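Local atomic coordinates of ATP-dependent DNA helicase uvsW (Enterobacteria phage T4, PDB entry 1RIF), a protein that couples ATP hydrolysis to the 3'-5' unwinding of duplex DNA and drives branch migration of Holliday junctions during phage recombination and repair. Residues Glu87-Phe96 / Lys119-Arg129. The protein carries 1 engineered substitution. Residues are numbered along the deposited sequence; the frame is centred on the assembly and turned at random.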
loop_
_atom_site.group_PDB
_atom_site.type_symbol
_atom_site.label_atom_id
_atom_site.label_comp_id
_atom_site.label_asym_id
_atom_site.label_seq_id
_atom_site.Cartn_x
_atom_site.Cartn_y
_atom_site.Cartn_z
ATOM N N GLU A 87 0.334 -0.730 -16.195
ATOM C CA GLU A 87 1.692 -0.242 -16.358
ATOM C C GLU A 87 2.647 -0.727 -15.263
ATOM O O GLU A 87 2.327 -0.693 -14.074
ATOM C CB GLU A 87 1.663 1.274 -16.394
ATOM C CG GLU A 87 2.982 1.911 -16.684
ATOM C CD GLU A 87 2.890 3.418 -16.699
ATOM O OE1 GLU A 87 2.220 3.968 -17.608
ATOM O OE2 GLU A 87 3.481 4.049 -15.791
ATOM N N LYS A 88 3.824 -1.180 -15.680
ATOM C CA LYS A 88 4.843 -1.682 -14.771
ATOM C C LYS A 88 6.073 -0.776 -14.823
ATOM O O LYS A 88 6.238 0.005 -15.757
ATOM C CB LYS A 88 5.254 -3.095 -15.186
ATOM C CG LYS A 88 4.115 -4.071 -15.371
ATOM C CD LYS A 88 3.570 -4.541 -14.045
ATOM C CE LYS A 88 2.442 -5.540 -14.234
ATOM N NZ LYS A 88 1.984 -6.122 -12.945
ATOM N N GLU A 89 6.931 -0.875 -13.812
ATOM C CA GLU A 89 8.158 -0.081 -13.777
ATOM C C GLU A 89 9.094 -0.601 -14.850
ATOM O O GLU A 89 9.258 -1.812 -15.005
ATOM C CB GLU A 89 8.865 -0.214 -12.424
ATOM C CG GLU A 89 8.437 0.803 -11.401
ATOM C CD GLU A 89 8.879 2.196 -11.760
ATOM O OE1 GLU A 89 10.074 2.519 -11.611
ATOM O OE2 GLU A 89 8.018 2.970 -12.206
ATOM N N GLU A 90 9.704 0.303 -15.602
ATOM C CA GLU A 90 10.631 -0.137 -16.626
ATOM C C GLU A 90 11.955 -0.316 -15.922
ATOM O O GLU A 90 12.799 0.578 -15.891
ATOM C CB GLU A 90 10.731 0.890 -17.752
ATOM C CG GLU A 90 9.534 0.868 -18.687
ATOM C CD GLU A 90 9.693 1.828 -19.844
ATOM O OE1 GLU A 90 8.839 1.809 -20.762
ATOM O OE2 GLU A 90 10.674 2.606 -19.830
ATOM N N LEU A 91 12.106 -1.487 -15.325
ATOM C CA LEU A 91 13.304 -1.826 -14.588
ATOM C C LEU A 91 13.584 -3.288 -14.890
ATOM O O LEU A 91 12.785 -4.158 -14.556
ATOM C CB LEU A 91 13.046 -1.604 -13.088
ATOM C CG LEU A 91 14.144 -1.568 -12.011
ATOM C CD1 LEU A 91 14.461 -2.965 -11.581
ATOM C CD2 LEU A 91 15.382 -0.839 -12.516
ATOM N N SER A 92 14.698 -3.550 -15.564
ATOM C CA SER A 92 15.079 -4.917 -15.890
ATOM C C SER A 92 15.793 -5.479 -14.676
ATOM O O SER A 92 16.344 -4.727 -13.878
ATOM C CB SER A 92 16.026 -4.940 -17.091
ATOM O OG SER A 92 17.257 -4.302 -16.791
ATOM N N ARG A 93 15.791 -6.794 -14.523
ATOM C CA ARG A 93 16.467 -7.368 -13.374
ATOM C C ARG A 93 17.949 -7.023 -13.475
ATOM O O ARG A 93 18.641 -6.900 -12.463
ATOM C CB ARG A 93 16.265 -8.886 -13.327
ATOM C CG ARG A 93 16.802 -9.534 -12.053
ATOM C CD ARG A 93 16.247 -8.857 -10.797
ATOM N NE ARG A 93 16.968 -9.252 -9.587
ATOM C CZ ARG A 93 16.518 -10.120 -8.685
ATOM N NH1 ARG A 93 15.337 -10.704 -8.837
ATOM N NH2 ARG A 93 17.256 -10.410 -7.630
ATOM N N LYS A 94 18.420 -6.850 -14.707
ATOM C CA LYS A 94 19.816 -6.513 -14.965
ATOM C C LYS A 94 20.161 -5.137 -14.411
ATOM O O LYS A 94 21.183 -4.961 -13.741
ATOM C CB LYS A 94 20.096 -6.521 -16.465
ATOM C CG LYS A 94 21.564 -6.379 -16.822
ATOM C CD LYS A 94 22.324 -7.673 -16.522
ATOM C CE LYS A 94 23.812 -7.588 -16.901
ATOM N NZ LYS A 94 24.075 -7.399 -18.366
ATOM N N ASP A 95 19.313 -4.154 -14.694
ATOM C CA ASP A 95 19.582 -2.810 -14.211
ATOM C C ASP A 95 19.302 -2.690 -12.722
ATOM O O ASP A 95 19.890 -1.844 -12.037
ATOM C CB ASP A 95 18.783 -1.780 -15.008
ATOM C CG ASP A 95 19.276 -1.653 -16.445
ATOM O OD1 ASP A 95 20.509 -1.598 -16.656
ATOM O OD2 ASP A 95 18.435 -1.605 -17.365
ATOM N N PHE A 96 18.416 -3.540 -12.212
ATOM C CA PHE A 96 18.116 -3.512 -10.792
ATOM C C PHE A 96 19.362 -3.967 -10.056
ATOM O O PHE A 96 19.790 -3.336 -9.095
ATOM C CB PHE A 96 16.967 -4.461 -10.446
ATOM C CG PHE A 96 16.706 -4.579 -8.970
ATOM C CD1 PHE A 96 16.300 -3.477 -8.230
ATOM C CD2 PHE A 96 16.861 -5.796 -8.320
ATOM C CE1 PHE A 96 16.051 -3.583 -6.862
ATOM C CE2 PHE A 96 16.614 -5.910 -6.954
ATOM C CZ PHE A 96 16.206 -4.798 -6.225
ATOM N N LYS A 119 16.246 -9.102 -2.141
ATOM C CA LYS A 119 16.448 -8.539 -3.474
ATOM C C LYS A 119 15.250 -8.886 -4.364
ATOM O O LYS A 119 14.757 -8.044 -5.112
ATOM C CB LYS A 119 17.725 -9.103 -4.106
ATOM C CG LYS A 119 19.014 -8.680 -3.429
ATOM C CD LYS A 119 20.220 -9.237 -4.174
ATOM C CE LYS A 119 21.528 -8.775 -3.551
ATOM N NZ LYS A 119 22.718 -9.322 -4.273
ATOM N N ASP A 120 14.794 -10.133 -4.283
ATOM C CA ASP A 120 13.649 -10.581 -5.065
ATOM C C ASP A 120 12.384 -9.804 -4.681
ATOM O O ASP A 120 11.660 -9.313 -5.548
ATOM C CB ASP A 120 13.408 -12.085 -4.852
ATOM C CG ASP A 120 14.415 -12.959 -5.597
ATOM O OD1 ASP A 120 15.198 -12.420 -6.415
ATOM O OD2 ASP A 120 14.415 -14.192 -5.369
ATOM N N ALA A 121 12.124 -9.699 -3.379
ATOM C CA ALA A 121 10.945 -8.988 -2.881
ATOM C C ALA A 121 10.923 -7.532 -3.360
ATOM O O ALA A 121 9.889 -7.039 -3.837
ATOM C CB ALA A 121 10.912 -9.040 -1.357
ATOM N N VAL A 122 12.062 -6.849 -3.228
ATOM C CA VAL A 122 12.177 -5.456 -3.653
ATOM C C VAL A 122 11.941 -5.331 -5.157
ATOM O O VAL A 122 11.209 -4.448 -5.606
ATOM C CB VAL A 122 13.575 -4.874 -3.312
ATOM C CG1 VAL A 122 13.762 -3.528 -3.997
ATOM C CG2 VAL A 122 13.720 -4.715 -1.806
ATOM N N PHE A 123 12.559 -6.218 -5.932
ATOM C CA PHE A 123 12.399 -6.196 -7.380
ATOM C C PHE A 123 10.936 -6.433 -7.775
ATOM O O PHE A 123 10.394 -5.727 -8.627
ATOM C CB PHE A 123 13.288 -7.254 -8.033
ATOM C CG PHE A 123 13.190 -7.275 -9.534
ATOM C CD1 PHE A 123 13.732 -6.238 -10.292
ATOM C CD2 PHE A 123 12.525 -8.311 -10.186
ATOM C CE1 PHE A 123 13.611 -6.228 -11.669
ATOM C CE2 PHE A 123 12.397 -8.313 -11.569
ATOM C CZ PHE A 123 12.940 -7.270 -12.313
ATOM N N GLU A 124 10.309 -7.433 -7.156
ATOM C CA GLU A 124 8.906 -7.768 -7.416
ATOM C C GLU A 124 7.993 -6.574 -7.150
ATOM O O GLU A 124 7.068 -6.296 -7.925
ATOM C CB GLU A 124 8.456 -8.918 -6.507
ATOM C CG GLU A 124 8.238 -10.243 -7.201
ATOM C CD GLU A 124 7.008 -10.258 -8.094
ATOM O OE1 GLU A 124 5.883 -10.049 -7.587
ATOM O OE2 GLU A 124 7.175 -10.486 -9.309
ATOM N N GLY A 125 8.258 -5.889 -6.039
ATOM C CA GLY A 125 7.453 -4.745 -5.646
ATOM C C GLY A 125 7.586 -3.559 -6.568
ATOM O O GLY A 125 6.582 -2.982 -6.999
ATOM N N LEU A 126 8.827 -3.196 -6.878
ATOM C CA LEU A 126 9.088 -2.067 -7.754
ATOM C C LEU A 126 8.476 -2.227 -9.143
ATOM O O LEU A 126 7.762 -1.345 -9.610
ATOM C CB LEU A 126 10.593 -1.834 -7.871
ATOM C CG LEU A 126 11.273 -1.360 -6.581
ATOM C CD1 LEU A 126 12.748 -1.072 -6.863
ATOM C CD2 LEU A 126 10.572 -0.115 -6.043
ATOM N N VAL A 127 8.755 -3.350 -9.799
ATOM C CA VAL A 127 8.226 -3.606 -11.137
ATOM C C VAL A 127 6.695 -3.532 -11.198
ATOM O O VAL A 127 6.120 -2.866 -12.069
ATOM C CB VAL A 127 8.653 -4.992 -11.644
ATOM C CG1 VAL A 127 7.966 -5.293 -12.959
ATOM C CG2 VAL A 127 10.152 -5.036 -11.821
ATOM N N ASN A 128 6.046 -4.213 -10.260
ATOM C CA ASN A 128 4.596 -4.262 -10.215
ATOM C C ASN A 128 3.916 -3.110 -9.478
ATOM O O ASN A 128 2.690 -3.051 -9.413
ATOM C CB ASN A 128 4.180 -5.610 -9.646
ATOM C CG ASN A 128 4.678 -6.755 -10.495
ATOM O OD1 ASN A 128 4.181 -6.979 -11.597
ATOM N ND2 ASN A 128 5.686 -7.469 -10.001
ATOM N N ARG A 129 4.717 -2.196 -8.933
ATOM C CA ARG A 129 4.204 -1.008 -8.245
ATOM C C ARG A 129 3.518 -1.217 -6.898
ATOM O O ARG A 129 3.756 -0.449 -5.965
ATOM C CB ARG A 129 3.242 -0.233 -9.165
ATOM C CG ARG A 129 3.848 0.966 -9.899
ATOM C CD ARG A 129 4.895 0.539 -10.907
ATOM N NE ARG A 129 5.480 1.656 -11.661
ATOM C CZ ARG A 129 4.877 2.319 -12.651
ATOM N NH1 ARG A 129 3.644 2.006 -13.038
ATOM N NH2 ARG A 129 5.530 3.278 -13.285
HETATM O O HOH W 1 0.852 -3.415 -11.499
#
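F123 stands away from helix 116-128 with CG anti to its backbone N (chi1 -179°), and R93 reaches it through a chain bent at chi2 (53°). The bend lays R93 CD over the centre of the F123 ring, 3.6 Å from the centroid, a CH-pi contact. On the opposite face V127 CG2 lies nearer the rim, while L91 CD1 meets the ring edge at CE1. Beyond the ring, NH1 and NH2 of R93 grip the single oxygen OD1 of D120 end-on in a salt bridge; that oxygen lies in the guanidinium plane, although the carboxylate is turned 79° from it. A salt bridge from R93 NE to D97 OD1 probably helps fix the guanidinium's rotation. F96 is a knob among K119, V122, F123 and L126, its CZ 3.5 Å from V122 CG1. At the other end of the contact NE and NH2 of R129 grip E89 OE2 side-on in a salt bridge, at 2.9 and 2.7 Å, both on that oxygen's anti side. E87 OE2 adds a weaker salt bridge at the same guanidinium's edge. E89 OE1 is hydrogen-bonded to Y151 OH. A backbone bond from E89 N to V127 O (2.8 Å) and a side-chain bond from K88 NZ to N128 OD1 (2.7 Å) tie residues 88-89 to the helix's last turn. The contact thus joins residues 87-96 to the helix preceding strand 130-133 in the parallel sheet of the RecA-like ATP-binding domain, the part of this superfamily 2 helicase that carries the DEAH box.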